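Alr4995 protein (Nostoc sp., PDB 6LRF) is a bifunctional enzyme that hydrolyses arginine to ornithine through its dihydrolase activity and converts ornithine to proline through its cyclodeaminase activity. Local coordinates at residues B[560-563]-B[564-568]; B[530-533]-B[534-538]; B[43-46]-B[47-51]. One frame throughout, in Å; residues are numbered along the deposited sequence.

Contact 1: B[560-563]-B[564-568]; sequences VINT and IRRHG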
# COMPACT_ATOMS: atom_id res chain seq x y z
N VAL B 560 -7.32 27.31 18.57
CA VAL B 560 -8.68 27.15 18.10
C VAL B 560 -9.52 26.45 19.15
O VAL B 560 -10.66 26.83 19.41
CB VAL B 560 -8.72 26.37 16.76
CG1 VAL B 560 -10.15 25.89 16.46
CG2 VAL B 560 -8.17 27.23 15.62
N ILE B 561 -8.96 25.41 19.76
CA ILE B 561 -9.71 24.64 20.75
C ILE B 561 -10.04 25.52 21.94
O ILE B 561 -11.19 25.59 22.37
CB ILE B 561 -8.94 23.39 21.19
CG1 ILE B 561 -8.90 22.39 20.01
CG2 ILE B 561 -9.59 22.77 22.44
CD1 ILE B 561 -8.02 21.16 20.26
N ASN B 562 -9.03 26.22 22.45
CA ASN B 562 -9.23 27.15 23.55
C ASN B 562 -10.26 28.26 23.24
O ASN B 562 -11.07 28.63 24.09
CB ASN B 562 -7.90 27.80 23.94
CG ASN B 562 -7.97 28.44 25.29
OD1 ASN B 562 -8.23 27.76 26.28
ND2 ASN B 562 -7.77 29.77 25.35
N THR B 563 -10.22 28.78 22.03
CA THR B 563 -11.15 29.85 21.65
C THR B 563 -12.60 29.36 21.62
O THR B 563 -13.51 30.04 22.10
CB THR B 563 -10.74 30.44 20.28
OG1 THR B 563 -9.43 31.00 20.39
CG2 THR B 563 -11.70 31.53 19.83
N ILE B 564 -12.83 28.18 21.05
CA ILE B 564 -14.19 27.64 21.02
C ILE B 564 -14.67 27.33 22.44
O ILE B 564 -15.81 27.61 22.79
CB ILE B 564 -14.30 26.37 20.12
CG1 ILE B 564 -13.77 26.66 18.71
CG2 ILE B 564 -15.75 25.90 20.02
CD1 ILE B 564 -14.44 27.86 18.03
N ARG B 565 -13.79 26.76 23.28
CA ARG B 565 -14.15 26.50 24.67
C ARG B 565 -14.51 27.83 25.36
O ARG B 565 -15.46 27.89 26.15
CB ARG B 565 -13.03 25.76 25.41
CG ARG B 565 -12.80 24.31 24.92
CD ARG B 565 -11.71 23.60 25.74
NE ARG B 565 -12.09 23.50 27.15
CZ ARG B 565 -12.82 22.51 27.66
NH1 ARG B 565 -13.22 21.50 26.88
NH2 ARG B 565 -13.14 22.52 28.95
N ARG B 566 -13.80 28.91 25.03
CA ARG B 566 -14.12 30.20 25.64
C ARG B 566 -15.51 30.69 25.26
O ARG B 566 -16.26 31.14 26.12
CB ARG B 566 -13.09 31.27 25.26
CG ARG B 566 -13.38 32.59 25.98
CD ARG B 566 -12.24 33.57 25.85
NE ARG B 566 -12.07 33.98 24.46
CZ ARG B 566 -10.99 33.70 23.73
NH1 ARG B 566 -9.99 33.01 24.27
NH2 ARG B 566 -10.91 34.11 22.46
N HIS B 567 -15.85 30.60 23.98
CA HIS B 567 -17.17 31.02 23.51
C HIS B 567 -18.27 30.05 23.95
O HIS B 567 -19.43 30.45 24.08
CB HIS B 567 -17.18 31.16 21.99
CG HIS B 567 -16.49 32.39 21.50
ND1 HIS B 567 -17.19 33.50 21.06
CD2 HIS B 567 -15.18 32.71 21.42
CE1 HIS B 567 -16.33 34.44 20.70
NE2 HIS B 567 -15.10 33.98 20.92
N GLY B 568 -17.90 28.79 24.16
CA GLY B 568 -18.77 27.81 24.80
C GLY B 568 -19.44 26.84 23.85
O GLY B 568 -19.98 25.83 24.28
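N562 and R566, one turn apart near the C-terminal end of helix 554-567 in the Rossmann-fold region, pass at a slant: the amide and guanidinium planes stand 71° apart, with N562 ND2 4.1 Å from R566 NH1, two donors without a bond. The firmer polar partner of N562 is A376, whose N-H meets OD1, while R566 NH1 has a long, weak ion pair with D378. T563 CA sits over one face of that guanidinium, and T563 CG2 lies 3.8 Å from R566 NH2. The same torsion (chi1 -61°) directs T563 OG1 to K559 O and CG2 towards R566. H567 offers a ring edge instead, H567 CD2 being 3.2 Å from T563 O, which lies in the ring plane. That oxygen also accepts H567 N at 3.1 Å, an i to i+4 bond of the final turns, before G568 leaves the helix with positive phi. I561 CG2 packs 4.0 Å from R565 CD, before the bend at chi3 (61°) carries the arginine head to G374 O and P605 O. None of these side-chain pairs is hydrogen-bonded; the polar ends of N562 and R565 bond elsewhere, tying the helix to other parts of the chain.

Contact 2: B[530-533]-B[534-538]; sequences DIEQ and NMMGT
N534 folds its amide back onto D530 at the C-terminal end of helix 524-536, which follows strand 519-523 of the parallel sheet in the Rossmann-fold region. D530 O takes two bonds from this one residue, N534 ND2 at 2.7 Å and N534 N at 3.1 Å, arriving from opposite faces of the carbonyl plane. The ND2 bond is almost straight (174°) and lies in the amide plane. A water joins the side chains: it donates to D530 OD1 and accepts from N534 ND2 at 3.0 Å. Further round the helix, I531 and M535 run together, with I531 CG2 3.6 Å from SE of this selenomethionine.

The other bridge spans six residues. With chi1 at -168° and the chain stretched beyond CG, E532 carries OE2 to T538 OG1; the hydroxyl donates at 2.9 Å, on the anti side and 26° out of the carboxylate plane. Between them the helical path is left at G537, which has positive phi: its N makes a weak bond to Q533 O at 3.0 Å. E532 OE1 in turn accepts from L540 N and H557 ND1. With an alanine here the carboxylate would be gone, and L540 N and H557 ND1 would probably lose an acceptor, leaving T538 OG1 with H556 as its remaining named partner.

A second shell positions these groups. H556 ND1 bonds T538 OG1, V583 N and M584 N bond the D530 carboxylate, and S581 OG bonds N534 OD1.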
# COMPACT_ATOMS: atom_id res chain seq x y z
N ASP B 530 -11.42 21.81 10.55
CA ASP B 530 -12.22 22.66 9.69
C ASP B 530 -12.19 24.10 10.19
O ASP B 530 -11.99 25.05 9.42
CB ASP B 530 -13.66 22.17 9.62
CG ASP B 530 -14.59 23.16 8.91
OD1 ASP B 530 -14.46 23.35 7.68
OD2 ASP B 530 -15.48 23.73 9.59
N ILE B 531 -12.36 24.26 11.50
CA ILE B 531 -12.36 25.60 12.07
C ILE B 531 -10.96 26.20 11.95
O ILE B 531 -10.82 27.34 11.56
CB ILE B 531 -12.87 25.58 13.50
CG1 ILE B 531 -14.34 25.16 13.49
CG2 ILE B 531 -12.70 26.95 14.14
CD1 ILE B 531 -14.97 24.96 14.86
N GLU B 532 -9.92 25.41 12.23
CA GLU B 532 -8.55 25.92 12.10
C GLU B 532 -8.24 26.39 10.67
O GLU B 532 -7.67 27.46 10.47
CB GLU B 532 -7.53 24.86 12.51
CG GLU B 532 -6.11 25.41 12.66
CD GLU B 532 -5.05 24.32 12.70
OE1 GLU B 532 -5.37 23.13 12.90
OE2 GLU B 532 -3.87 24.67 12.50
N GLN B 533 -8.61 25.58 9.68
CA GLN B 533 -8.33 25.92 8.29
C GLN B 533 -9.01 27.22 7.90
O GLN B 533 -8.47 28.01 7.13
CB GLN B 533 -8.76 24.79 7.35
CG GLN B 533 -9.09 25.25 5.91
CD GLN B 533 -9.74 24.15 5.05
OE1 GLN B 533 -9.05 23.26 4.56
NE2 GLN B 533 -11.06 24.21 4.87
N ASN B 534 -10.20 27.44 8.45
CA ASN B 534 -10.99 28.59 8.05
C ASN B 534 -10.65 29.86 8.84
O ASN B 534 -10.75 30.95 8.31
CB ASN B 534 -12.49 28.27 8.17
CG ASN B 534 -12.99 27.46 6.99
OD1 ASN B 534 -13.35 28.03 5.96
ND2 ASN B 534 -12.96 26.13 7.11
N MSE B 535 -10.24 29.70 10.09
CA MSE B 535 -9.85 30.84 10.90
C MSE B 535 -8.40 31.25 10.65
O MSE B 535 -8.09 32.44 10.59
CB MSE B 535 -10.00 30.53 12.39
CG MSE B 535 -11.41 30.53 12.94
SE MSE B 535 -11.35 30.19 14.87
CE MSE B 535 -10.30 31.76 15.38
N MSE B 536 -7.51 30.26 10.53
CA MSE B 536 -6.08 30.52 10.51
C MSE B 536 -5.41 30.20 9.18
O MSE B 536 -4.24 30.51 9.01
CB MSE B 536 -5.35 29.69 11.59
CG MSE B 536 -6.06 29.53 12.93
SE MSE B 536 -5.86 31.14 13.99
CE MSE B 536 -3.95 31.11 14.29
N GLY B 537 -6.13 29.56 8.26
CA GLY B 537 -5.51 29.10 7.02
C GLY B 537 -4.51 27.95 7.20
O GLY B 537 -3.65 27.72 6.35
N THR B 538 -4.62 27.23 8.31
CA THR B 538 -3.76 26.08 8.58
C THR B 538 -4.53 24.87 9.09
O THR B 538 -5.68 24.98 9.51
CB THR B 538 -2.65 26.39 9.63
OG1 THR B 538 -3.24 26.90 10.84
CG2 THR B 538 -1.63 27.40 9.08
O HOH W 1 -13.54 23.78 5.38

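Contact 3: B[43-46]-B[47-51]; sequences GLYQ and ILKEH
L44 O accepts L48 N at 2.8 Å, and G43 O with I47 N and Y45 O with K49 N continue the i to i+4 ladder of the last turns of helix 34-49, within the region related to the GME family. The next rung, E50 N to Q46 O, is long and weak at 3.4 Å. I47 O takes over as the acceptor: E50 N and H51 ND1 approach it from opposite faces of its plane, the imidazole nitrogen at 3.1 Å with the oxygen close to the ring plane.

Among the side chains, Y45 and K49 extend in a common direction. A chi1 of -178° carries the Y45 ring forward along the helix to where K49 CG lies over one face, 4.0 Å from Y45 CE1; W41 also stacks with this ring. K49 meets a crystal neighbour as well, so its pose may owe something to the lattice. I47 CG1 comes 3.1 Å from G43 O, with CD1 running on past the same oxygen. L44 and L48 turn to another side and pack on strands 6-9 and 226-229.

The chemistry is therefore divided: aliphatic branches hold the helix against the strands, Y45 and K49 meet, as seen in the crystal, through CG of the lysine, and the H51 imidazole supplies a side-chain bond to a carbonyl where the regular backbone ladder weakens.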
# COMPACT_ATOMS: atom_id res chain seq x y z
N GLY B 43 3.21 51.70 -27.03
CA GLY B 43 1.79 51.63 -26.76
C GLY B 43 1.45 52.03 -25.34
O GLY B 43 0.52 52.81 -25.11
N LEU B 44 2.20 51.48 -24.38
CA LEU B 44 2.04 51.84 -22.97
C LEU B 44 2.36 53.32 -22.74
O LEU B 44 1.58 54.07 -22.13
CB LEU B 44 2.95 50.96 -22.10
CG LEU B 44 2.94 51.29 -20.62
CD1 LEU B 44 1.52 51.22 -20.07
CD2 LEU B 44 3.87 50.33 -19.88
N TYR B 45 3.54 53.70 -23.23
CA TYR B 45 4.01 55.07 -23.18
C TYR B 45 2.96 56.04 -23.70
O TYR B 45 2.60 57.01 -23.02
CB TYR B 45 5.31 55.17 -23.98
CG TYR B 45 5.94 56.54 -23.98
CD1 TYR B 45 6.22 57.19 -22.79
CD2 TYR B 45 6.27 57.17 -25.17
CE1 TYR B 45 6.80 58.44 -22.79
CE2 TYR B 45 6.85 58.41 -25.18
CZ TYR B 45 7.12 59.05 -23.99
OH TYR B 45 7.70 60.30 -24.00
N GLN B 46 2.45 55.77 -24.90
CA GLN B 46 1.46 56.65 -25.53
C GLN B 46 0.18 56.74 -24.70
O GLN B 46 -0.34 57.84 -24.48
CB GLN B 46 1.13 56.17 -26.95
CG GLN B 46 2.28 56.26 -27.97
CD GLN B 46 2.83 57.66 -28.15
OE1 GLN B 46 2.09 58.65 -28.07
NE2 GLN B 46 4.14 57.76 -28.41
N ILE B 47 -0.33 55.60 -24.25
CA ILE B 47 -1.55 55.57 -23.44
C ILE B 47 -1.39 56.36 -22.15
O ILE B 47 -2.25 57.16 -21.77
CB ILE B 47 -1.99 54.14 -23.10
CG1 ILE B 47 -2.42 53.39 -24.35
CG2 ILE B 47 -3.13 54.16 -22.11
CD1 ILE B 47 -2.64 51.90 -24.13
N LEU B 48 -0.26 56.13 -21.47
CA LEU B 48 -0.02 56.76 -20.18
C LEU B 48 0.18 58.26 -20.33
O LEU B 48 -0.30 59.04 -19.51
CB LEU B 48 1.20 56.12 -19.50
CG LEU B 48 1.39 56.44 -18.01
CD1 LEU B 48 0.12 56.13 -17.23
CD2 LEU B 48 2.56 55.66 -17.42
N LYS B 49 0.88 58.66 -21.40
CA LYS B 49 1.14 60.07 -21.70
C LYS B 49 -0.16 60.86 -21.89
O LYS B 49 -0.17 62.09 -21.76
CB LYS B 49 2.02 60.19 -22.95
CG LYS B 49 3.43 60.67 -22.66
CD LYS B 49 3.39 61.98 -21.86
CE LYS B 49 4.79 62.51 -21.50
NZ LYS B 49 4.76 63.79 -20.71
N GLU B 50 -1.24 60.14 -22.19
CA GLU B 50 -2.56 60.73 -22.40
C GLU B 50 -3.33 60.95 -21.09
O GLU B 50 -4.35 61.62 -21.08
CB GLU B 50 -3.39 59.85 -23.34
CG GLU B 50 -2.87 59.80 -24.79
CD GLU B 50 -3.72 58.90 -25.71
OE1 GLU B 50 -3.87 57.69 -25.42
OE2 GLU B 50 -4.21 59.39 -26.75
N HIS B 51 -2.84 60.38 -19.99
CA HIS B 51 -3.50 60.57 -18.70
C HIS B 51 -2.56 61.11 -17.63
O HIS B 51 -2.98 61.36 -16.50
CB HIS B 51 -4.12 59.26 -18.22
CG HIS B 51 -5.14 58.69 -19.15
ND1 HIS B 51 -4.81 57.83 -20.18
CD2 HIS B 51 -6.48 58.86 -19.22
CE1 HIS B 51 -5.91 57.49 -20.84
NE2 HIS B 51 -6.93 58.11 -20.28

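How the contacts relate
Contacts 1 and 2 lie on neighbouring helices of the same Rossmann-fold region, their centres about 14 Å apart, and they touch directly. V560 makes the junction: its CG1 is 3.6 Å from I531 CG2, and its CG2 lies 3.8 Å from E532 CA and 4.1 Å from M536 CG. Contact 3 belongs to the N-terminal, dimethylargininase-like region. Its centre is about 45 Å from that of contact 2 and about 55 Å from that of contact 1, and its nearest atoms are about 35 Å and 44 Å away, which excludes any direct interaction. The separation is consistent with two activities housed in different regions of one chain. The structure is unliganded, so no bound substrate locates the contacts relative to either active site.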